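Local coordinates for xyloglucan-specific endo-beta-1,4-glucanase (Uncultured bacterium, PDB 4W88), which catalyses the endo-hydrolysis of beta-1,4-glucosidic linkages in the backbone of xyloglucan, a branched plant cell-wall polysaccharide, at residues N107-T112 / A118-E123; A176-V181 / E211-P216; D48-R53 / G317-S322; S10-G15 / G95-L100. The protein carries 1 engineered substitution. All blocks are in the same frame, centred on the assembly; numbering follows the deposited sequence.

Overall arrangement
The four contacts sample different layers of one eight-stranded beta/alpha barrel. Contact 4 is the innermost, where the loop before strand 15-18 meets strand 97-101; contact 3, whose centre is about 15 Å away, sets helix 44-53 against the hairpin strand 319-320, and the two touch through Asn51, Val50 and Met96. Contacts 1 and 2 lie beyond the centre of the chain from contact 3, at about 34 Å between centres, and touch each other where helices 117-134 and 164-182 pack. Along the chain contact 4 closes before contacts 1 and 2 follow in turn, while contact 3 spans both and interleaves with contact 4, tying an early barrel helix to the chain after the last barrel strand.

Contact 1: residues N107-T112 / A118-E123; sequences NYWLKT and AALCEE
The loop joining strand 97-101 to helix 117-134 of the TIM barrel folds back on its own helix, and Trp109 and Glu123 form the heart of that return. The Glu123 carboxylate lies almost flat over the indole, the two planes 16° apart, with Glu123 CD 3.3 Å from Trp109 CD2. Behind it Glu123 CG makes a CH-pi contact, 3.7 Å from the centroid of the six-membered ring of Trp109 and 9° off its normal. Glu123 is extended from CA outward (chi1 179°), which lets one chain span both rings. Leu110 CB covers the opposite face of the indole, whose NE1 is hydrogen-bonded to Glu105. Alongside, Leu120 turns its two methyls to the loop backbone: CD2 sits 3.2 Å from Trp109 O, and Leu120 CD1 is 3.4 Å from Lys111 O. Leu120 CD2 also comes within 4.2 Å of Trp109 CE3. The carbonyls are presented by an inverse gamma turn centred on Leu110, closed by a weak bond from Lys111 N to Trp109 O. Met173 of helix 164-182 packs on both Leu110 and Leu120, and the Lys111 side chain lies about 9 Å from a bound galactose. With Trp109 cut back to an alanine, the Glu123 carboxylate is likely to lose its flat support, a gap to open between loop and helix, and Glu105 to be left without its N-H partner. With a pi face beneath the acid group and Leu68 and Tyr74 also against the side chain, this setting is likely to make ionisation of Glu123 somewhat costlier than in water.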
loop_
_atom_site.group_PDB
_atom_site.type_symbol
_atom_site.label_atom_id
_atom_site.label_comp_id
_atom_site.label_asym_id
_atom_site.label_seq_id
_atom_site.Cartn_x
_atom_site.Cartn_y
_atom_site.Cartn_z
ATOM N N ASN A 107 -1.686 1.258 -15.087
ATOM C CA ASN A 107 -1.632 2.203 -16.226
ATOM C C ASN A 107 -1.204 1.451 -17.496
ATOM O O ASN A 107 -1.294 2.015 -18.577
ATOM C CB ASN A 107 -0.614 3.287 -16.062
ATOM C CG ASN A 107 -0.908 4.239 -14.923
ATOM O OD1 ASN A 107 -1.956 4.128 -14.233
ATOM N ND2 ASN A 107 -0.014 5.225 -14.748
ATOM N N TYR A 108 -0.751 0.188 -17.344
ATOM C CA TYR A 108 -0.002 -0.538 -18.371
ATOM C C TYR A 108 -0.770 -1.833 -18.641
ATOM O O TYR A 108 -1.767 -1.818 -19.398
ATOM C CB TYR A 108 1.452 -0.739 -17.937
ATOM C CG TYR A 108 2.222 0.553 -17.906
ATOM C CD1 TYR A 108 2.695 1.155 -19.061
ATOM C CD2 TYR A 108 2.355 1.248 -16.701
ATOM C CE1 TYR A 108 3.313 2.406 -19.027
ATOM C CE2 TYR A 108 2.914 2.497 -16.674
ATOM C CZ TYR A 108 3.460 3.046 -17.820
ATOM O OH TYR A 108 3.995 4.301 -17.848
ATOM N N TRP A 109 -0.280 -2.946 -18.123
ATOM C CA TRP A 109 -0.798 -4.248 -18.435
ATOM C C TRP A 109 -1.894 -4.753 -17.492
ATOM O O TRP A 109 -2.672 -5.654 -17.872
ATOM C CB TRP A 109 0.377 -5.241 -18.379
ATOM C CG TRP A 109 1.087 -5.287 -17.028
ATOM C CD1 TRP A 109 2.077 -4.497 -16.611
ATOM C CD2 TRP A 109 0.792 -6.206 -15.955
ATOM N NE1 TRP A 109 2.429 -4.841 -15.308
ATOM C CE2 TRP A 109 1.658 -5.901 -14.902
ATOM C CE3 TRP A 109 -0.145 -7.230 -15.785
ATOM C CZ2 TRP A 109 1.622 -6.553 -13.710
ATOM C CZ3 TRP A 109 -0.180 -7.911 -14.589
ATOM C CH2 TRP A 109 0.716 -7.561 -13.552
ATOM N N LEU A 110 -1.949 -4.196 -16.265
ATOM C CA LEU A 110 -2.837 -4.726 -15.232
ATOM C C LEU A 110 -4.217 -4.049 -15.327
ATOM O O LEU A 110 -4.544 -3.129 -14.562
ATOM C CB LEU A 110 -2.242 -4.635 -13.837
ATOM C CG LEU A 110 -2.690 -5.712 -12.850
ATOM C CD1 LEU A 110 -1.978 -5.558 -11.507
ATOM C CD2 LEU A 110 -4.184 -5.704 -12.590
ATOM N N LYS A 111 -4.963 -4.444 -16.348
ATOM C CA LYS A 111 -6.307 -3.941 -16.651
ATOM C C LYS A 111 -7.221 -5.148 -16.490
ATOM O O LYS A 111 -7.031 -6.165 -17.180
ATOM C CB LYS A 111 -6.371 -3.406 -18.052
ATOM C CG LYS A 111 -5.254 -2.450 -18.343
ATOM C CD LYS A 111 -5.700 -1.078 -18.419
ATOM C CE LYS A 111 -4.649 -0.083 -18.844
ATOM N NZ LYS A 111 -5.063 1.299 -18.431
ATOM N N THR A 112 -8.178 -5.080 -15.545
ATOM C CA THR A 112 -8.921 -6.278 -15.100
ATOM C C THR A 112 -10.066 -6.704 -16.031
ATOM O O THR A 112 -11.207 -6.620 -15.674
ATOM C CB THR A 112 -9.452 -6.054 -13.674
ATOM O OG1 THR A 112 -10.155 -4.839 -13.621
ATOM C CG2 THR A 112 -8.304 -6.061 -12.719
ATOM N N ALA A 118 -5.752 -15.308 -18.228
ATOM C CA ALA A 118 -4.527 -16.055 -18.298
ATOM C C ALA A 118 -3.343 -15.140 -18.427
ATOM O O ALA A 118 -2.383 -15.283 -17.686
ATOM C CB ALA A 118 -4.566 -17.086 -19.450
ATOM N N ALA A 119 -3.360 -14.205 -19.386
ATOM C CA ALA A 119 -2.260 -13.298 -19.585
ATOM C C ALA A 119 -1.974 -12.477 -18.345
ATOM O O ALA A 119 -0.803 -12.206 -18.033
ATOM C CB ALA A 119 -2.537 -12.337 -20.743
ATOM N N LEU A 120 -3.031 -12.059 -17.653
ATOM C CA LEU A 120 -2.888 -11.281 -16.398
ATOM C C LEU A 120 -2.237 -12.057 -15.260
ATOM O O LEU A 120 -1.248 -11.581 -14.640
ATOM C CB LEU A 120 -4.238 -10.738 -15.900
ATOM C CG LEU A 120 -4.834 -9.657 -16.833
ATOM C CD1 LEU A 120 -6.310 -9.435 -16.549
ATOM C CD2 LEU A 120 -4.121 -8.300 -16.828
ATOM N N CYS A 121 -2.736 -13.264 -15.033
ATOM C CA CYS A 121 -2.186 -14.107 -14.033
ATOM C C CYS A 121 -0.711 -14.446 -14.296
ATOM O O CYS A 121 0.099 -14.494 -13.343
ATOM C CB CYS A 121 -3.003 -15.414 -13.896
ATOM S SG CYS A 121 -4.510 -15.182 -12.960
ATOM N N GLU A 122 -0.419 -14.747 -15.557
ATOM C CA GLU A 122 0.891 -15.187 -15.944
ATOM C C GLU A 122 1.915 -14.048 -15.789
ATOM O O GLU A 122 3.062 -14.277 -15.282
ATOM C CB GLU A 122 0.894 -15.731 -17.379
ATOM C CG GLU A 122 0.154 -17.045 -17.439
ATOM C CD GLU A 122 -0.132 -17.548 -18.827
ATOM O OE1 GLU A 122 0.553 -17.198 -19.801
ATOM O OE2 GLU A 122 -1.027 -18.457 -18.861
ATOM N N GLU A 123 1.494 -12.846 -16.183
ATOM C CA GLU A 123 2.397 -11.687 -16.036
ATOM C C GLU A 123 2.667 -11.417 -14.521
ATOM O O GLU A 123 3.811 -11.215 -14.119
ATOM C CB GLU A 123 1.929 -10.427 -16.760
ATOM C CG GLU A 123 2.896 -9.287 -16.539
ATOM C CD GLU A 123 2.877 -8.149 -17.564
ATOM O OE1 GLU A 123 3.773 -7.273 -17.486
ATOM O OE2 GLU A 123 1.991 -8.157 -18.440
#

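Contact 2: residues A176-V181 / E211-P216; sequences AFIDAV and EIPSDP
Helix residues 176-181 pass the irregular segment 211-216 at a moderate distance, the backbones coming closest at Ile178 and Asp215, whose CA atoms are 8.5 Å apart. Ile178 bridges the space from the helix side, sending its two branches to different partners. Its longer branch ends in CD1, which rests 3.6 Å from CG of Pro213 and 3.9 Å from Pro213 CB, so the methyl meets the outer carbons of the pyrrolidine ring, the two side chains lying roughly perpendicular. That reach follows from chi2 of 164°, which stretches the branch away from CA. The shorter branch, Ile178 CG2, lies 3.7 Å from Asp215 OD2; here the isoleucine and aspartate run side by side, pointing opposite ways. The meeting is a van der Waals one, since a methyl offers no hydrogen bond; the polar partners of Asp215 lie elsewhere: OD2 forms a salt bridge with Arg182, one turn farther along the same helix, and OD1 accepts the backbone N-H of Asn217, closing an Asx turn. The carboxylate therefore faces a methyl with one oxygen while its charge is answered from the helix end, which would probably hold it in place. Arg2, near the start of the chain, grips the loop by the carbonyls of both Pro213 and Asp215. The contact lies on the outer layer of the barrel: Ile178 and Pro213 both touch Ile195 of strand 193-196, while the far side of helix 164-182 packs on helix 117-134, and the loop runs on into strand 218-223.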
loop_
_atom_site.group_PDB
_atom_site.type_symbol
_atom_site.label_atom_id
_atom_site.label_comp_id
_atom_site.label_asym_id
_atom_site.label_seq_id
_atom_site.Cartn_x
_atom_site.Cartn_y
_atom_site.Cartn_z
ATOM N N ALA A 176 -2.600 -16.412 -7.837
ATOM C CA ALA A 176 -1.451 -16.545 -8.727
ATOM C C ALA A 176 -0.197 -15.963 -8.050
ATOM O O ALA A 176 0.893 -16.484 -8.138
ATOM C CB ALA A 176 -1.711 -15.842 -10.010
ATOM N N PHE A 177 -0.409 -14.826 -7.391
ATOM C CA PHE A 177 0.601 -14.114 -6.680
ATOM C C PHE A 177 1.153 -14.988 -5.532
ATOM O O PHE A 177 2.348 -15.207 -5.400
ATOM C CB PHE A 177 0.013 -12.801 -6.117
ATOM C CG PHE A 177 0.717 -12.240 -4.906
ATOM C CD1 PHE A 177 2.066 -11.876 -4.902
ATOM C CD2 PHE A 177 -0.029 -11.976 -3.776
ATOM C CE1 PHE A 177 2.637 -11.298 -3.777
ATOM C CE2 PHE A 177 0.543 -11.398 -2.642
ATOM C CZ PHE A 177 1.860 -11.016 -2.665
ATOM N N ILE A 178 0.254 -15.522 -4.713
ATOM C CA ILE A 178 0.667 -16.380 -3.600
ATOM C C ILE A 178 1.384 -17.599 -4.114
ATOM O O ILE A 178 2.462 -17.935 -3.588
ATOM C CB ILE A 178 -0.558 -16.860 -2.769
ATOM C CG1 ILE A 178 -1.142 -15.640 -2.027
ATOM C CG2 ILE A 178 -0.200 -18.003 -1.790
ATOM C CD1 ILE A 178 -2.572 -15.874 -1.494
ATOM N N ASP A 179 0.811 -18.251 -5.108
ATOM C CA ASP A 179 1.453 -19.474 -5.661
ATOM C C ASP A 179 2.903 -19.207 -6.161
ATOM O O ASP A 179 3.798 -19.987 -5.916
ATOM C CB ASP A 179 0.549 -20.009 -6.764
ATOM C CG ASP A 179 0.920 -21.328 -7.236
ATOM O OD1 ASP A 179 1.789 -21.355 -8.084
ATOM O OD2 ASP A 179 0.321 -22.334 -6.811
ATOM N N ALA A 180 3.097 -18.113 -6.908
ATOM C CA ALA A 180 4.347 -17.800 -7.499
ATOM C C ALA A 180 5.382 -17.583 -6.409
ATOM O O ALA A 180 6.542 -18.011 -6.536
ATOM C CB ALA A 180 4.241 -16.590 -8.374
ATOM N N VAL A 181 4.989 -16.874 -5.375
ATOM C CA VAL A 181 5.939 -16.564 -4.290
ATOM C C VAL A 181 6.271 -17.806 -3.467
ATOM O O VAL A 181 7.443 -18.110 -3.249
ATOM C CB VAL A 181 5.407 -15.472 -3.364
ATOM C CG1 VAL A 181 6.321 -15.233 -2.170
ATOM C CG2 VAL A 181 5.201 -14.130 -4.087
ATOM N N GLU A 211 -12.294 -13.949 -1.851
ATOM C CA GLU A 211 -11.907 -15.300 -1.415
ATOM C C GLU A 211 -10.758 -15.221 -0.457
ATOM O O GLU A 211 -9.778 -14.489 -0.700
ATOM C CB GLU A 211 -11.457 -16.097 -2.620
ATOM C CG GLU A 211 -11.246 -17.544 -2.367
ATOM C CD GLU A 211 -10.884 -18.282 -3.630
ATOM O OE1 GLU A 211 -11.292 -17.858 -4.755
ATOM O OE2 GLU A 211 -10.148 -19.273 -3.477
ATOM N N ILE A 212 -10.862 -15.940 0.652
ATOM C CA ILE A 212 -9.785 -15.912 1.622
ATOM C C ILE A 212 -8.924 -17.157 1.411
ATOM O O ILE A 212 -9.376 -18.280 1.607
ATOM C CB ILE A 212 -10.340 -15.933 3.053
ATOM C CG1 ILE A 212 -11.365 -14.805 3.263
ATOM C CG2 ILE A 212 -9.214 -15.934 4.079
ATOM C CD1 ILE A 212 -10.828 -13.429 3.001
ATOM N N PRO A 213 -7.645 -16.982 1.099
ATOM C CA PRO A 213 -6.790 -18.147 0.940
ATOM C C PRO A 213 -6.662 -19.016 2.179
ATOM O O PRO A 213 -6.654 -18.516 3.309
ATOM C CB PRO A 213 -5.432 -17.519 0.664
ATOM C CG PRO A 213 -5.739 -16.160 0.126
ATOM C CD PRO A 213 -6.874 -15.741 0.940
ATOM N N SER A 214 -6.548 -20.328 1.957
ATOM C CA SER A 214 -6.247 -21.216 3.072
ATOM C C SER A 214 -4.801 -21.007 3.605
ATOM O O SER A 214 -4.475 -21.413 4.756
ATOM C CB SER A 214 -6.571 -22.676 2.705
ATOM O OG SER A 214 -5.767 -22.997 1.583
ATOM N N ASP A 215 -3.911 -20.379 2.842
ATOM C CA ASP A 215 -2.534 -20.121 3.321
ATOM C C ASP A 215 -2.644 -19.299 4.613
ATOM O O ASP A 215 -3.315 -18.276 4.646
ATOM C CB ASP A 215 -1.807 -19.370 2.234
ATOM C CG ASP A 215 -0.352 -19.154 2.494
ATOM O OD1 ASP A 215 0.022 -18.613 3.540
ATOM O OD2 ASP A 215 0.407 -19.420 1.560
ATOM N N PRO A 216 -1.975 -19.758 5.666
ATOM C CA PRO A 216 -2.141 -19.090 6.993
ATOM C C PRO A 216 -1.317 -17.829 7.158
ATOM O O PRO A 216 -1.466 -17.127 8.162
ATOM C CB PRO A 216 -1.656 -20.160 7.969
ATOM C CG PRO A 216 -0.666 -20.966 7.158
ATOM C CD PRO A 216 -1.148 -20.982 5.739
#

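Contact 3: residues D48-R53 / G317-S322; sequences DTVNDR and GLLNRS
Leu319 stretches its CG away from its own backbone nitrogen (chi1 176°), and chi2 of 61° then turns the fork so that each methyl finds a different residue of helix 44-53. CD1 of Leu319 stops 3.8 Å from Thr49 CG2, and CD2 of Leu319 comes 3.7 Å from CG2 of Val50. Leu319 CD1 is 5.7 Å from Val50 CG2, so it meets the threonine and not the valine. Thr49 offers its methyl because its first torsion (chi1 -56°) turns OG1 back along the helix, where the hydroxyl is hydrogen-bonded to the carbonyl oxygen of Glu45. Both pairs cross obliquely, as a fork of leucine carbons set against successive helix residues, and the backbones stay 7.6 Å apart between the CA atoms of Val50 and Leu319. In the beta/alpha barrel this joins the helix between the first two strands to a two-stranded antiparallel hairpin, 319-320 with 325-326, that comes after the eighth strand, so the chain beyond strand 300-305 is packed on the helix that follows strand 15-18. Trp326 of the partner strand packs against both Thr49 and Leu319, and Val50 leans inward on Trp16 of strand 15-18. The backbone N-H of Leu319 is held by Asp305, at the end of the eighth strand, which fixes the strand from which the leucine projects. A little farther along, the chain bends after Asn320, whose OD1 receives a weak bond from Ser322 N at 3.3 Å.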
loop_
_atom_site.group_PDB
_atom_site.type_symbol
_atom_site.label_atom_id
_atom_site.label_comp_id
_atom_site.label_asym_id
_atom_site.label_seq_id
_atom_site.Cartn_x
_atom_site.Cartn_y
_atom_site.Cartn_z
ATOM N N ASP A 48 16.055 6.724 7.361
ATOM C CA ASP A 48 16.362 6.908 8.783
ATOM C C ASP A 48 15.435 7.897 9.462
ATOM O O ASP A 48 14.950 7.715 10.579
ATOM C CB ASP A 48 17.780 7.422 9.029
ATOM C CG ASP A 48 18.892 6.516 8.632
ATOM O OD1 ASP A 48 18.718 5.289 8.401
ATOM O OD2 ASP A 48 20.029 7.117 8.525
ATOM N N THR A 49 15.160 8.989 8.768
ATOM C CA THR A 49 14.395 10.085 9.345
ATOM C C THR A 49 12.962 9.647 9.600
ATOM O O THR A 49 12.348 9.986 10.633
ATOM C CB THR A 49 14.434 11.311 8.388
ATOM O OG1 THR A 49 15.786 11.680 8.121
ATOM C CG2 THR A 49 13.705 12.494 8.925
ATOM N N VAL A 50 12.414 8.907 8.632
ATOM C CA VAL A 50 11.086 8.285 8.796
ATOM C C VAL A 50 11.034 7.389 10.063
ATOM O O VAL A 50 10.174 7.561 10.934
ATOM C CB VAL A 50 10.714 7.481 7.508
ATOM C CG1 VAL A 50 9.443 6.662 7.685
ATOM C CG2 VAL A 50 10.560 8.457 6.319
ATOM N N ASN A 51 11.962 6.442 10.127
ATOM C CA ASN A 51 12.073 5.522 11.227
ATOM C C ASN A 51 12.213 6.268 12.580
ATOM O O ASN A 51 11.550 5.957 13.591
ATOM C CB ASN A 51 13.266 4.574 11.061
ATOM C CG ASN A 51 13.264 3.465 12.092
ATOM O OD1 ASN A 51 12.255 2.725 12.282
ATOM N ND2 ASN A 51 14.404 3.319 12.756
ATOM N N ASP A 52 13.090 7.252 12.590
ATOM C CA ASP A 52 13.407 7.945 13.848
ATOM C C ASP A 52 12.206 8.686 14.429
ATOM O O ASP A 52 12.101 8.881 15.674
ATOM C CB ASP A 52 14.548 8.929 13.622
ATOM C CG ASP A 52 15.910 8.260 13.380
ATOM O OD1 ASP A 52 16.125 7.063 13.734
ATOM O OD2 ASP A 52 16.800 9.040 12.878
ATOM N N ARG A 53 11.286 9.094 13.542
ATOM C CA ARG A 53 10.133 9.929 14.001
ATOM C C ARG A 53 9.132 9.003 14.618
ATOM O O ARG A 53 8.199 9.441 15.274
ATOM C CB ARG A 53 9.509 10.683 12.805
ATOM C CG ARG A 53 8.537 11.816 13.123
ATOM C CD ARG A 53 9.213 12.972 13.892
ATOM N NE ARG A 53 8.444 14.192 13.817
ATOM C CZ ARG A 53 7.447 14.469 14.590
ATOM N NH1 ARG A 53 7.033 13.634 15.527
ATOM N NH2 ARG A 53 6.783 15.566 14.364
ATOM N N GLY A 317 2.158 15.321 1.401
ATOM C CA GLY A 317 3.472 15.364 1.921
ATOM C C GLY A 317 3.574 15.560 3.452
ATOM O O GLY A 317 2.879 16.418 4.033
ATOM N N LEU A 318 4.469 14.789 4.069
ATOM C CA LEU A 318 4.757 14.917 5.509
ATOM C C LEU A 318 6.220 15.175 5.778
ATOM O O LEU A 318 6.551 16.069 6.576
ATOM C CB LEU A 318 4.240 13.755 6.340
ATOM C CG LEU A 318 2.772 13.431 6.207
ATOM C CD1 LEU A 318 2.394 12.109 6.900
ATOM C CD2 LEU A 318 1.966 14.563 6.845
ATOM N N LEU A 319 7.063 14.372 5.137
ATOM C CA LEU A 319 8.510 14.531 5.210
ATOM C C LEU A 319 9.033 15.400 4.064
ATOM O O LEU A 319 8.898 15.048 2.910
ATOM C CB LEU A 319 9.215 13.198 5.257
ATOM C CG LEU A 319 10.756 13.280 5.232
ATOM C CD1 LEU A 319 11.239 14.077 6.491
ATOM C CD2 LEU A 319 11.364 11.883 5.113
ATOM N N ASN A 320 9.641 16.538 4.404
ATOM C CA ASN A 320 10.371 17.337 3.415
ATOM C C ASN A 320 11.708 16.632 3.175
ATOM O O ASN A 320 12.657 16.755 3.978
ATOM C CB ASN A 320 10.559 18.788 3.843
ATOM C CG ASN A 320 11.256 19.605 2.780
ATOM O OD1 ASN A 320 11.995 19.070 1.932
ATOM N ND2 ASN A 320 11.064 20.897 2.829
ATOM N N ARG A 321 11.751 15.820 2.125
ATOM C CA ARG A 321 12.875 14.885 1.995
ATOM C C ARG A 321 14.223 15.594 1.756
ATOM O O ARG A 321 15.267 15.121 2.240
ATOM C CB ARG A 321 12.586 13.927 0.859
ATOM C CG ARG A 321 11.388 13.041 1.062
ATOM C CD ARG A 321 11.195 12.073 -0.063
ATOM N NE ARG A 321 9.862 11.496 0.013
ATOM C CZ ARG A 321 9.375 10.714 -0.939
ATOM N NH1 ARG A 321 10.176 10.353 -1.932
ATOM N NH2 ARG A 321 8.109 10.365 -0.957
ATOM N N SER A 322 14.168 16.755 1.112
ATOM C CA SER A 322 15.422 17.468 0.819
ATOM C C SER A 322 16.024 18.107 2.048
ATOM O O SER A 322 17.227 18.294 2.073
ATOM C CB SER A 322 15.258 18.528 -0.256
ATOM O OG SER A 322 14.961 17.890 -1.464
#

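Contact 4: residues S10-G15 / G95-L100; sequences SNINIG and GMYIIL
Tyr97 presses the phenol end of its ring against Asn11, with OH 3.1 Å from Asn11 CB and the ring carbon CZ of Tyr97 3.3 Å from the same atom. The Asn11 amide plane is only 3° from the plane of the ring, yet the two groups make no hydrogen bond: Asn11 ND2 is 3.4 Å from Tyr97 OH at a poor angle. That amide nitrogen is instead hydrogen-bonded to the carbonyl of Ile8, which turns the asparagine back toward helix 3-9. Closer to the strand, Ile12 CG1 approaches the root of the tyrosine, 4.0 Å from Tyr97 CB, and Ile12 CD1 lies 4.1 Å from Tyr97 CB as well. The tyrosine CB points to the loop, and chi1 of -66° sets CG beside the backbone nitrogen, carrying the ring along the loop from Ile12 to Asn11. A glycine in place of Tyr97 would probably leave Asn11 CB and Ile12 CG1 facing a gap between loop and strand. In the TIM barrel the contact lies at the N-terminal ends of the parallel strands, away from the ends that carry the substrate loops: the segment 10-15 leads into strand 15-18 and Ile12 reaches inward to Ala57 and Met143. The strand is positioned by backbone bonds from Tyr97 to Asn56 and Ile58, while Asn56 also holds Asn11 O through its side chain. Before it, Gly95 ends helix 78-92 in a Schellman motif, its phi of 71° turning the chain into the strand, and its carbonyl oxygen is hydrogen-bonded to Lys141.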
loop_
_atom_site.group_PDB
_atom_site.type_symbol
_atom_site.label_atom_id
_atom_site.label_comp_id
_atom_site.label_asym_id
_atom_site.label_seq_id
_atom_site.Cartn_x
_atom_site.Cartn_y
_atom_site.Cartn_z
ATOM N N SER A 10 1.769 -6.748 14.942
ATOM C CA SER A 10 1.680 -6.050 16.216
ATOM C C SER A 10 2.925 -5.260 16.571
ATOM O O SER A 10 2.880 -4.410 17.439
ATOM C CB SER A 10 1.380 -7.029 17.362
ATOM O OG SER A 10 2.496 -7.859 17.693
ATOM N N ASN A 11 4.041 -5.564 15.912
ATOM C CA ASN A 11 5.299 -4.840 16.118
ATOM C C ASN A 11 5.323 -3.455 15.475
ATOM O O ASN A 11 6.233 -2.670 15.754
ATOM C CB ASN A 11 6.486 -5.691 15.630
ATOM C CG ASN A 11 6.682 -6.887 16.462
ATOM O OD1 ASN A 11 7.043 -6.756 17.636
ATOM N ND2 ASN A 11 6.304 -8.048 15.955
ATOM N N ILE A 12 4.368 -3.181 14.602
ATOM C CA ILE A 12 4.318 -1.922 13.876
ATOM C C ILE A 12 3.628 -0.871 14.756
ATOM O O ILE A 12 2.548 -1.108 15.282
ATOM C CB ILE A 12 3.531 -2.081 12.553
ATOM C CG1 ILE A 12 4.255 -3.035 11.658
ATOM C CG2 ILE A 12 3.328 -0.721 11.905
ATOM C CD1 ILE A 12 3.539 -3.405 10.370
ATOM N N ASN A 13 4.234 0.295 14.853
ATOM C CA ASN A 13 3.573 1.478 15.427
ATOM C C ASN A 13 2.591 2.000 14.385
ATOM O O ASN A 13 1.379 1.883 14.539
ATOM C CB ASN A 13 4.592 2.559 15.833
ATOM C CG ASN A 13 3.918 3.796 16.407
ATOM O OD1 ASN A 13 2.790 3.717 16.942
ATOM N ND2 ASN A 13 4.593 4.943 16.314
ATOM N N ILE A 14 3.153 2.578 13.357
ATOM C CA ILE A 14 2.405 3.134 12.228
ATOM C C ILE A 14 3.406 3.155 11.055
ATOM O O ILE A 14 4.620 3.244 11.265
ATOM C CB ILE A 14 1.741 4.481 12.559
ATOM C CG1 ILE A 14 0.807 4.967 11.447
ATOM C CG2 ILE A 14 2.725 5.578 12.895
ATOM C CD1 ILE A 14 -0.167 6.003 11.922
ATOM N N GLY A 15 2.888 3.055 9.842
ATOM C CA GLY A 15 3.721 3.057 8.660
ATOM C C GLY A 15 3.630 4.278 7.754
ATOM O O GLY A 15 2.811 5.162 7.909
ATOM N N GLY A 95 16.153 -2.015 10.693
ATOM C CA GLY A 95 15.296 -2.987 11.395
ATOM C C GLY A 95 13.809 -2.769 11.250
ATOM O O GLY A 95 12.984 -3.158 12.121
HETATM N N MSE A 96 13.453 -2.155 10.139
HETATM C CA MSE A 96 12.056 -1.745 9.870
HETATM C C MSE A 96 11.227 -2.892 9.307
HETATM O O MSE A 96 11.765 -3.849 8.729
HETATM C CB MSE A 96 12.035 -0.581 8.883
HETATM C CG MSE A 96 12.676 0.657 9.465
HETATM SE SE MSE A 96 12.761 2.103 8.150
HETATM C CE MSE A 96 10.974 2.797 8.325
ATOM N N TYR A 97 9.900 -2.802 9.548
ATOM C CA TYR A 97 8.907 -3.598 8.841
ATOM C C TYR A 97 8.726 -2.959 7.474
ATOM O O TYR A 97 8.681 -1.725 7.359
ATOM C CB TYR A 97 7.612 -3.704 9.667
ATOM C CG TYR A 97 7.874 -4.489 10.942
ATOM C CD1 TYR A 97 8.431 -3.880 12.107
ATOM C CD2 TYR A 97 7.717 -5.842 10.933
ATOM C CE1 TYR A 97 8.788 -4.658 13.184
ATOM C CE2 TYR A 97 8.016 -6.621 12.020
ATOM C CZ TYR A 97 8.558 -6.047 13.124
ATOM O OH TYR A 97 8.910 -6.911 14.148
ATOM N N ILE A 98 8.536 -3.790 6.456
ATOM C CA ILE A 98 8.597 -3.323 5.085
ATOM C C ILE A 98 7.484 -3.948 4.259
ATOM O O ILE A 98 7.295 -5.182 4.352
ATOM C CB ILE A 98 9.946 -3.667 4.413
ATOM C CG1 ILE A 98 11.099 -3.200 5.291
ATOM C CG2 ILE A 98 10.020 -3.048 3.010
ATOM C CD1 ILE A 98 12.450 -3.810 4.939
ATOM N N ILE A 99 6.868 -3.168 3.408
ATOM C CA ILE A 99 6.040 -3.719 2.358
ATOM C C ILE A 99 6.581 -3.313 1.029
ATOM O O ILE A 99 6.736 -2.151 0.762
ATOM C CB ILE A 99 4.555 -3.293 2.467
ATOM C CG1 ILE A 99 3.929 -3.764 3.786
ATOM C CG2 ILE A 99 3.772 -3.700 1.234
ATOM C CD1 ILE A 99 2.521 -3.164 4.005
ATOM N N LEU A 100 6.835 -4.318 0.199
ATOM C CA LEU A 100 7.149 -4.145 -1.225
ATOM C C LEU A 100 5.901 -4.505 -2.060
ATOM O O LEU A 100 5.373 -5.608 -1.914
ATOM C CB LEU A 100 8.246 -5.101 -1.654
ATOM C CG LEU A 100 8.682 -5.050 -3.102
ATOM C CD1 LEU A 100 9.222 -3.688 -3.513
ATOM C CD2 LEU A 100 9.680 -6.201 -3.344
#